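Long-range contact in methylxanthine N1-demethylase NdmA (Pseudomonas putida, PDB 6ICN), which catalyses the N1-demethylation of caffeine to theobromine and formaldehyde as a Rieske-type non-heme iron oxygenase, using O2 and preferably NADH: residues H33-E45 and V269-F281. Residues are numbered along the deposited sequence; the frame is centred on the assembly and turned at random.
Sequences HFWHPVCTVTELE and VSCPVDSHTTKNF
K279 and E43 reach toward each other from opposite directions, and the ammonium group settles between the glutamate carboxylate and a strand carbonyl. K279 NZ donates to V38 O at 2.9 Å and forms a salt bridge with E43 OE1 at 3.0 Å, meeting that oxygen on its syn side, 28° out of the carboxylate plane. The lysine spans the gap because its chain is fully extended, with CG anti to the backbone N (chi1 177°). Beside it the F281 ring lies against P37, whose CG is 3.8 Å from F281 CD1 and also touches V269 CG2 at 3.6 Å; T40 CG2 meets the ring at its edge. Farther along, P272 CG sits over one face of the H36 imidazole, 4.0 Å from the ring centroid, a CH-pi contact. The contact joins the two domains of this Rieske oxygenase subunit: strand 35-40, an outermost strand of the Rieske-domain sheet, crosses the hairpin 269-281 of the catalytic-domain sheet, at 84° to strand 269-274. What positions the E43 carboxylate is a capping box at the start of helix 41-47: T40 N donates to the anti lone pair of E43 OE1, and E43 N donates back to T40 OG1 (2.8 Å). A water links H36 ND1, 2.8 Å away, to S270 O, while H36 NE2 bonds to L31 O; with both nitrogens engaged, the imidazole's rotation is probably restrained.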
ATOM      1  N   HIS A  33      10.014  36.937 -17.238  1.00 19.42           N
ATOM      2  CA  HIS A  33      10.421  37.482 -18.528  1.00 17.46           C
ATOM      3  C   HIS A  33      11.257  36.532 -19.363  1.00 17.91           C
ATOM      4  O   HIS A  33      11.526  36.838 -20.528  1.00 20.64           O
ATOM      5  CB  HIS A  33      11.185  38.802 -18.300  1.00 21.31           C
ATOM      6  CG  HIS A  33      10.297  39.896 -17.811  1.00 21.06           C
ATOM      7  ND1 HIS A  33       9.713  40.809 -18.662  1.00 20.19           N
ATOM      8  CD2 HIS A  33       9.823  40.177 -16.573  1.00 23.47           C
ATOM      9  CE1 HIS A  33       8.943  41.621 -17.969  1.00 22.41           C
ATOM     10  NE2 HIS A  33       8.996  41.265 -16.699  1.00 24.61           N
ATOM     11  N   PHE A  34      11.679  35.390 -18.816  1.00 18.24           N
ATOM     12  CA  PHE A  34      12.476  34.418 -19.552  1.00 17.33           C
ATOM     13  C   PHE A  34      11.597  33.300 -20.104  1.00 17.54           C
ATOM     14  O   PHE A  34      10.478  33.067 -19.639  1.00 17.39           O
ATOM     15  CB  PHE A  34      13.553  33.808 -18.657  1.00 17.30           C
ATOM     16  CG  PHE A  34      14.609  34.789 -18.233  1.00 16.83           C
ATOM     17  CD1 PHE A  34      15.620  35.147 -19.118  1.00 18.63           C
ATOM     18  CD2 PHE A  34      14.602  35.317 -16.948  1.00 18.73           C
ATOM     19  CE1 PHE A  34      16.607  36.059 -18.734  1.00 18.95           C
ATOM     20  CE2 PHE A  34      15.584  36.223 -16.556  1.00 19.13           C
ATOM     21  CZ  PHE A  34      16.585  36.576 -17.455  1.00 18.83           C
ATOM     22  N   TRP A  35      12.120  32.632 -21.124  1.00 15.96           N
ATOM     23  CA  TRP A  35      11.547  31.372 -21.599  1.00 15.66           C
ATOM     24  C   TRP A  35      11.937  30.238 -20.663  1.00 15.42           C
ATOM     25  O   TRP A  35      13.121  30.057 -20.357  1.00 18.67           O
ATOM     26  CB  TRP A  35      12.044  31.057 -23.010  1.00 17.12           C
ATOM     27  CG  TRP A  35      11.572  32.035 -24.066  1.00 16.14           C
ATOM     28  CD1 TRP A  35      12.157  33.236 -24.404  1.00 19.76           C
ATOM     29  CD2 TRP A  35      10.427  31.894 -24.919  1.00 18.04           C
ATOM     30  NE1 TRP A  35      11.433  33.845 -25.410  1.00 21.06           N
ATOM     31  CE2 TRP A  35      10.372  33.040 -25.744  1.00 21.82           C
ATOM     32  CE3 TRP A  35       9.443  30.910 -25.065  1.00 17.69           C
ATOM     33  CZ2 TRP A  35       9.380  33.220 -26.707  1.00 22.99           C
ATOM     34  CZ3 TRP A  35       8.452  31.096 -26.018  1.00 20.34           C
ATOM     35  CH2 TRP A  35       8.440  32.235 -26.838  1.00 20.73           C
ATOM     36  N   HIS A  36      10.952  29.438 -20.256  1.00 15.27           N
ATOM     37  CA  HIS A  36      11.216  28.261 -19.446  1.00 15.80           C
ATOM     38  C   HIS A  36      10.584  27.040 -20.098  1.00 15.70           C
ATOM     39  O   HIS A  36       9.463  27.125 -20.601  1.00 16.40           O
ATOM     40  CB  HIS A  36      10.641  28.416 -18.032  1.00 14.49           C
ATOM     41  CG  HIS A  36      11.160  29.616 -17.290  1.00 14.80           C
ATOM     42  ND1 HIS A  36      12.416  29.651 -16.720  1.00 16.95           N
ATOM     43  CD2 HIS A  36      10.580  30.805 -17.010  1.00 17.80           C
ATOM     44  CE1 HIS A  36      12.595  30.828 -16.140  1.00 15.97           C
ATOM     45  NE2 HIS A  36      11.496  31.548 -16.299  1.00 16.48           N
ATOM     46  N   PRO A  37      11.248  25.883 -20.042  1.00 16.47           N
ATOM     47  CA  PRO A  37      10.633  24.650 -20.555  1.00 14.46           C
ATOM     48  C   PRO A  37       9.590  24.170 -19.563  1.00 17.87           C
ATOM     49  O   PRO A  37       9.777  24.265 -18.347  1.00 17.91           O
ATOM     50  CB  PRO A  37      11.814  23.675 -20.630  1.00 17.02           C
ATOM     51  CG  PRO A  37      12.696  24.110 -19.447  1.00 16.71           C
ATOM     52  CD  PRO A  37      12.520  25.625 -19.333  1.00 16.71           C
ATOM     53  N   VAL A  38       8.486  23.641 -20.079  1.00 13.75           N
ATOM     54  CA  VAL A  38       7.436  23.153 -19.193  1.00 13.97           C
ATOM     55  C   VAL A  38       7.145  21.678 -19.382  1.00 15.34           C
ATOM     56  O   VAL A  38       6.628  21.045 -18.445  1.00 16.30           O
ATOM     57  CB  VAL A  38       6.142  23.976 -19.338  1.00 17.19           C
ATOM     58  CG1 VAL A  38       6.409  25.426 -18.889  1.00 15.47           C
ATOM     59  CG2 VAL A  38       5.587  23.925 -20.787  1.00 17.13           C
ATOM     60  N   CYS A  39       7.484  21.107 -20.526  1.00 15.80           N
ATOM     61  CA  CYS A  39       7.248  19.694 -20.784  1.00 15.82           C
ATOM     62  C   CYS A  39       8.028  19.315 -22.025  1.00 15.69           C
ATOM     63  O   CYS A  39       8.477  20.185 -22.778  1.00 16.87           O
ATOM     64  CB  CYS A  39       5.752  19.404 -20.965  1.00 15.78           C
ATOM     65  SG  CYS A  39       4.979  20.166 -22.438  1.00 17.05           S
ATOM     66  N   THR A  40       8.226  18.012 -22.207  1.00 16.51           N
ATOM     67  CA  THR A  40       8.699  17.531 -23.495  1.00 15.40           C
ATOM     68  C   THR A  40       7.525  17.425 -24.463  1.00 16.27           C
ATOM     69  O   THR A  40       6.357  17.342 -24.058  1.00 15.97           O
ATOM     70  CB  THR A  40       9.366  16.156 -23.384  1.00 18.32           C
ATOM     71  OG1 THR A  40       8.383  15.179 -23.000  1.00 17.78           O
ATOM     72  CG2 THR A  40      10.502  16.178 -22.353  1.00 17.11           C
ATOM     73  N   VAL A  41       7.852  17.454 -25.760  1.00 16.44           N
ATOM     74  CA  VAL A  41       6.836  17.191 -26.781  1.00 14.29           C
ATOM     75  C   VAL A  41       6.214  15.821 -26.554  1.00 17.14           C
ATOM     76  O   VAL A  41       4.988  15.658 -26.626  1.00 16.35           O
ATOM     77  CB  VAL A  41       7.437  17.324 -28.194  1.00 16.79           C
ATOM     78  CG1 VAL A  41       6.424  16.863 -29.265  1.00 20.04           C
ATOM     79  CG2 VAL A  41       7.832  18.782 -28.455  1.00 18.81           C
ATOM     80  N   THR A  42       7.046  14.840 -26.190  1.00 17.68           N
ATOM     81  CA  THR A  42       6.560  13.503 -25.851  1.00 17.43           C
ATOM     82  C   THR A  42       5.507  13.544 -24.740  1.00 16.38           C
ATOM     83  O   THR A  42       4.441  12.919 -24.860  1.00 16.24           O
ATOM     84  CB  THR A  42       7.747  12.621 -25.473  1.00 17.82           C
ATOM     85  OG1 THR A  42       8.516  12.374 -26.661  1.00 20.36           O
ATOM     86  CG2 THR A  42       7.261  11.279 -24.894  1.00 21.38           C
ATOM     87  N   GLU A  43       5.761  14.305 -23.667  1.00 16.57           N
ATOM     88  CA  GLU A  43       4.747  14.436 -22.618  1.00 17.94           C
ATOM     89  C   GLU A  43       3.446  15.023 -23.154  1.00 15.53           C
ATOM     90  O   GLU A  43       2.356  14.560 -22.798  1.00 16.70           O
ATOM     91  CB  GLU A  43       5.272  15.304 -21.473  1.00 15.23           C
ATOM     92  CG  GLU A  43       6.256  14.632 -20.570  1.00 21.48           C
ATOM     93  CD  GLU A  43       6.704  15.565 -19.468  1.00 25.08           C
ATOM     94  OE1 GLU A  43       7.215  16.650 -19.797  1.00 19.44           O
ATOM     95  OE2 GLU A  43       6.543  15.218 -18.274  1.00 32.30           O
ATOM     96  N   LEU A  44       3.532  16.051 -24.013  1.00 14.26           N
ATOM     97  CA  LEU A  44       2.312  16.617 -24.571  1.00 14.66           C
ATOM     98  C   LEU A  44       1.541  15.572 -25.371  1.00 14.40           C
ATOM     99  O   LEU A  44       0.317  15.450 -25.232  1.00 16.29           O
ATOM    100  CB  LEU A  44       2.661  17.831 -25.436  1.00 16.02           C
ATOM    101  CG  LEU A  44       1.491  18.529 -26.131  1.00 16.16           C
ATOM    102  CD1 LEU A  44       0.357  18.893 -25.198  1.00 19.74           C
ATOM    103  CD2 LEU A  44       2.041  19.801 -26.765  1.00 22.83           C
ATOM    104  N   GLU A  45       2.246  14.798 -26.190  1.00 15.49           N
ATOM    105  CA  GLU A  45       1.575  13.836 -27.070  1.00 15.63           C
ATOM    106  C   GLU A  45       0.991  12.669 -26.294  1.00 16.05           C
ATOM    107  O   GLU A  45      -0.051  12.119 -26.694  1.00 16.28           O
ATOM    108  CB  GLU A  45       2.562  13.333 -28.127  1.00 16.02           C
ATOM    109  CG  GLU A  45       2.950  14.429 -29.108  1.00 15.93           C
ATOM    110  CD  GLU A  45       3.959  13.988 -30.143  1.00 20.55           C
ATOM    111  OE1 GLU A  45       4.312  12.798 -30.192  1.00 20.64           O
ATOM    112  OE2 GLU A  45       4.399  14.843 -30.941  1.00 21.08           O
ATOM    113  N   VAL A 269      18.254  21.920 -18.196  1.00 17.07           N
ATOM    114  CA  VAL A 269      17.483  23.121 -17.881  1.00 16.64           C
ATOM    115  C   VAL A 269      16.389  22.783 -16.863  1.00 20.31           C
ATOM    116  O   VAL A 269      15.777  21.709 -16.912  1.00 18.08           O
ATOM    117  CB  VAL A 269      16.916  23.763 -19.171  1.00 18.20           C
ATOM    118  CG1 VAL A 269      16.044  22.755 -19.975  1.00 19.61           C
ATOM    119  CG2 VAL A 269      16.156  25.061 -18.864  1.00 16.85           C
ATOM    120  N   SER A 270      16.156  23.701 -15.927  1.00 19.94           N
ATOM    121  CA  SER A 270      15.184  23.516 -14.854  1.00 20.11           C
ATOM    122  C   SER A 270      13.954  24.377 -15.112  1.00 22.02           C
ATOM    123  O   SER A 270      14.080  25.584 -15.357  1.00 24.28           O
ATOM    124  CB  SER A 270      15.769  23.888 -13.481  1.00 18.97           C
ATOM    125  OG  SER A 270      16.941  23.159 -13.164  1.00 21.79           O
ATOM    126  N   CYS A 271      12.777  23.768 -15.036  1.00 18.40           N
ATOM    127  CA  CYS A 271      11.529  24.524 -14.949  1.00 18.40           C
ATOM    128  C   CYS A 271      11.269  24.913 -13.497  1.00 18.17           C
ATOM    129  O   CYS A 271      11.109  24.024 -12.641  1.00 17.42           O
ATOM    130  CB  CYS A 271      10.358  23.716 -15.477  1.00 18.73           C
ATOM    131  SG  CYS A 271       8.732  24.546 -15.369  1.00 21.43           S
ATOM    132  N   PRO A 272      11.233  26.197 -13.174  1.00 16.91           N
ATOM    133  CA  PRO A 272      10.840  26.616 -11.825  1.00 18.63           C
ATOM    134  C   PRO A 272       9.339  26.463 -11.638  1.00 19.42           C
ATOM    135  O   PRO A 272       8.548  27.353 -11.968  1.00 19.79           O
ATOM    136  CB  PRO A 272      11.276  28.086 -11.780  1.00 20.20           C
ATOM    137  CG  PRO A 272      11.098  28.540 -13.203  1.00 19.70           C
ATOM    138  CD  PRO A 272      11.521  27.355 -14.050  1.00 19.98           C
ATOM    139  N   VAL A 273       8.932  25.315 -11.116  1.00 18.60           N
ATOM    140  CA  VAL A 273       7.508  25.010 -11.054  1.00 20.18           C
ATOM    141  C   VAL A 273       6.837  25.877 -10.006  1.00 20.31           C
ATOM    142  O   VAL A 273       5.760  26.449 -10.240  1.00 19.80           O
ATOM    143  CB  VAL A 273       7.300  23.508 -10.777  1.00 19.98           C
ATOM    144  CG1 VAL A 273       5.842  23.225 -10.412  1.00 20.21           C
ATOM    145  CG2 VAL A 273       7.716  22.689 -11.991  1.00 20.71           C
ATOM    146  N   ASP A 274       7.450  25.968  -8.828  1.00 22.76           N
ATOM    147  CA  ASP A 274       6.976  26.870  -7.788  1.00 25.05           C
ATOM    148  C   ASP A 274       8.159  27.212  -6.882  1.00 24.60           C
ATOM    149  O   ASP A 274       9.317  26.987  -7.254  1.00 24.98           O
ATOM    150  CB  ASP A 274       5.779  26.261  -7.040  1.00 22.22           C
ATOM    151  CG  ASP A 274       6.102  24.939  -6.352  1.00 26.92           C
ATOM    152  OD1 ASP A 274       7.264  24.698  -5.968  1.00 23.98           O
ATOM    153  OD2 ASP A 274       5.171  24.127  -6.180  1.00 29.38           O
ATOM    154  N   SER A 275       7.861  27.719  -5.685  1.00 26.53           N
ATOM    155  CA  SER A 275       8.893  28.228  -4.786  1.00 30.15           C
ATOM    156  C   SER A 275       9.858  27.156  -4.306  1.00 26.95           C
ATOM    157  O   SER A 275      10.965  27.500  -3.867  1.00 28.48           O
ATOM    158  CB  SER A 275       8.245  28.900  -3.570  1.00 26.07           C
ATOM    159  OG  SER A 275       7.692  27.936  -2.694  1.00 31.45           O
ATOM    160  N   HIS A 276       9.484  25.870  -4.349  1.00 25.83           N
ATOM    161  CA  HIS A 276      10.375  24.844  -3.816  1.00 25.34           C
ATOM    162  C   HIS A 276      10.564  23.630  -4.722  1.00 23.22           C
ATOM    163  O   HIS A 276      11.111  22.616  -4.264  1.00 25.87           O
ATOM    164  CB  HIS A 276       9.887  24.374  -2.436  1.00 30.57           C
ATOM    165  CG  HIS A 276       8.493  23.834  -2.438  1.00 33.54           C
ATOM    166  ND1 HIS A 276       8.220  22.481  -2.474  1.00 38.60           N
ATOM    167  CD2 HIS A 276       7.292  24.460  -2.420  1.00 35.99           C
ATOM    168  CE1 HIS A 276       6.909  22.299  -2.469  1.00 38.65           C
ATOM    169  NE2 HIS A 276       6.324  23.484  -2.441  1.00 40.51           N
ATOM    170  N   THR A 277      10.135  23.690  -5.982  1.00 18.81           N
ATOM    171  CA  THR A 277      10.111  22.514  -6.845  1.00 18.85           C
ATOM    172  C   THR A 277      10.700  22.838  -8.207  1.00 17.80           C
ATOM    173  O   THR A 277      10.492  23.936  -8.730  1.00 18.58           O
ATOM    174  CB  THR A 277       8.667  22.022  -7.038  1.00 19.78           C
ATOM    175  OG1 THR A 277       8.065  21.807  -5.759  1.00 26.88           O
ATOM    176  CG2 THR A 277       8.619  20.719  -7.848  1.00 20.53           C
ATOM    177  N   THR A 278      11.429  21.883  -8.773  1.00 15.29           N
ATOM    178  CA  THR A 278      11.880  21.970 -10.153  1.00 15.21           C
ATOM    179  C   THR A 278      11.449  20.731 -10.919  1.00 16.97           C
ATOM    180  O   THR A 278      11.481  19.611 -10.396  1.00 15.96           O
ATOM    181  CB  THR A 278      13.407  22.126 -10.279  1.00 16.70           C
ATOM    182  OG1 THR A 278      14.069  21.268  -9.346  1.00 16.15           O
ATOM    183  CG2 THR A 278      13.806  23.575 -10.019  1.00 15.90           C
ATOM    184  N   LYS A 279      11.041  20.949 -12.165  1.00 16.13           N
ATOM    185  CA  LYS A 279      10.920  19.882 -13.147  1.00 16.84           C
ATOM    186  C   LYS A 279      12.101  20.050 -14.090  1.00 18.43           C
ATOM    187  O   LYS A 279      12.227  21.088 -14.760  1.00 19.12           O
ATOM    188  CB  LYS A 279       9.580  19.976 -13.883  1.00 17.23           C
ATOM    189  CG  LYS A 279       9.394  18.949 -14.986  1.00 15.51           C
ATOM    190  CD  LYS A 279       8.068  19.228 -15.706  1.00 16.83           C
ATOM    191  CE  LYS A 279       7.791  18.137 -16.736  1.00 19.56           C
ATOM    192  NZ  LYS A 279       6.446  18.341 -17.399  1.00 19.19           N
ATOM    193  N   ASN A 280      12.994  19.068 -14.103  1.00 15.58           N
ATOM    194  CA  ASN A 280      14.284  19.214 -14.754  1.00 16.24           C
ATOM    195  C   ASN A 280      14.353  18.393 -16.034  1.00 16.48           C
ATOM    196  O   ASN A 280      13.806  17.291 -16.113  1.00 17.77           O
ATOM    197  CB  ASN A 280      15.404  18.829 -13.792  1.00 17.19           C
ATOM    198  CG  ASN A 280      15.359  19.676 -12.533  1.00 18.95           C
ATOM    199  OD1 ASN A 280      15.712  20.859 -12.567  1.00 20.62           O
ATOM    200  ND2 ASN A 280      14.866  19.102 -11.434  1.00 18.61           N
ATOM    201  N   PHE A 281      15.037  18.940 -17.037  1.00 15.50           N
ATOM    202  CA  PHE A 281      15.175  18.308 -18.341  1.00 15.79           C
ATOM    203  C   PHE A 281      16.651  18.109 -18.657  1.00 17.05           C
ATOM    204  O   PHE A 281      17.463  19.022 -18.455  1.00 17.56           O
ATOM    205  CB  PHE A 281      14.512  19.167 -19.434  1.00 16.15           C
ATOM    206  CG  PHE A 281      13.046  19.446 -19.189  1.00 14.63           C
ATOM    207  CD1 PHE A 281      12.648  20.503 -18.363  1.00 15.41           C
ATOM    208  CD2 PHE A 281      12.060  18.649 -19.773  1.00 15.89           C
ATOM    209  CE1 PHE A 281      11.294  20.766 -18.132  1.00 15.60           C
ATOM    210  CE2 PHE A 281      10.696  18.901 -19.538  1.00 17.21           C
ATOM    211  CZ  PHE A 281      10.311  19.951 -18.719  1.00 17.29           C
TER
HETATM  212  O   HOH W   1      14.248  27.552 -17.200  1.00 18.49           O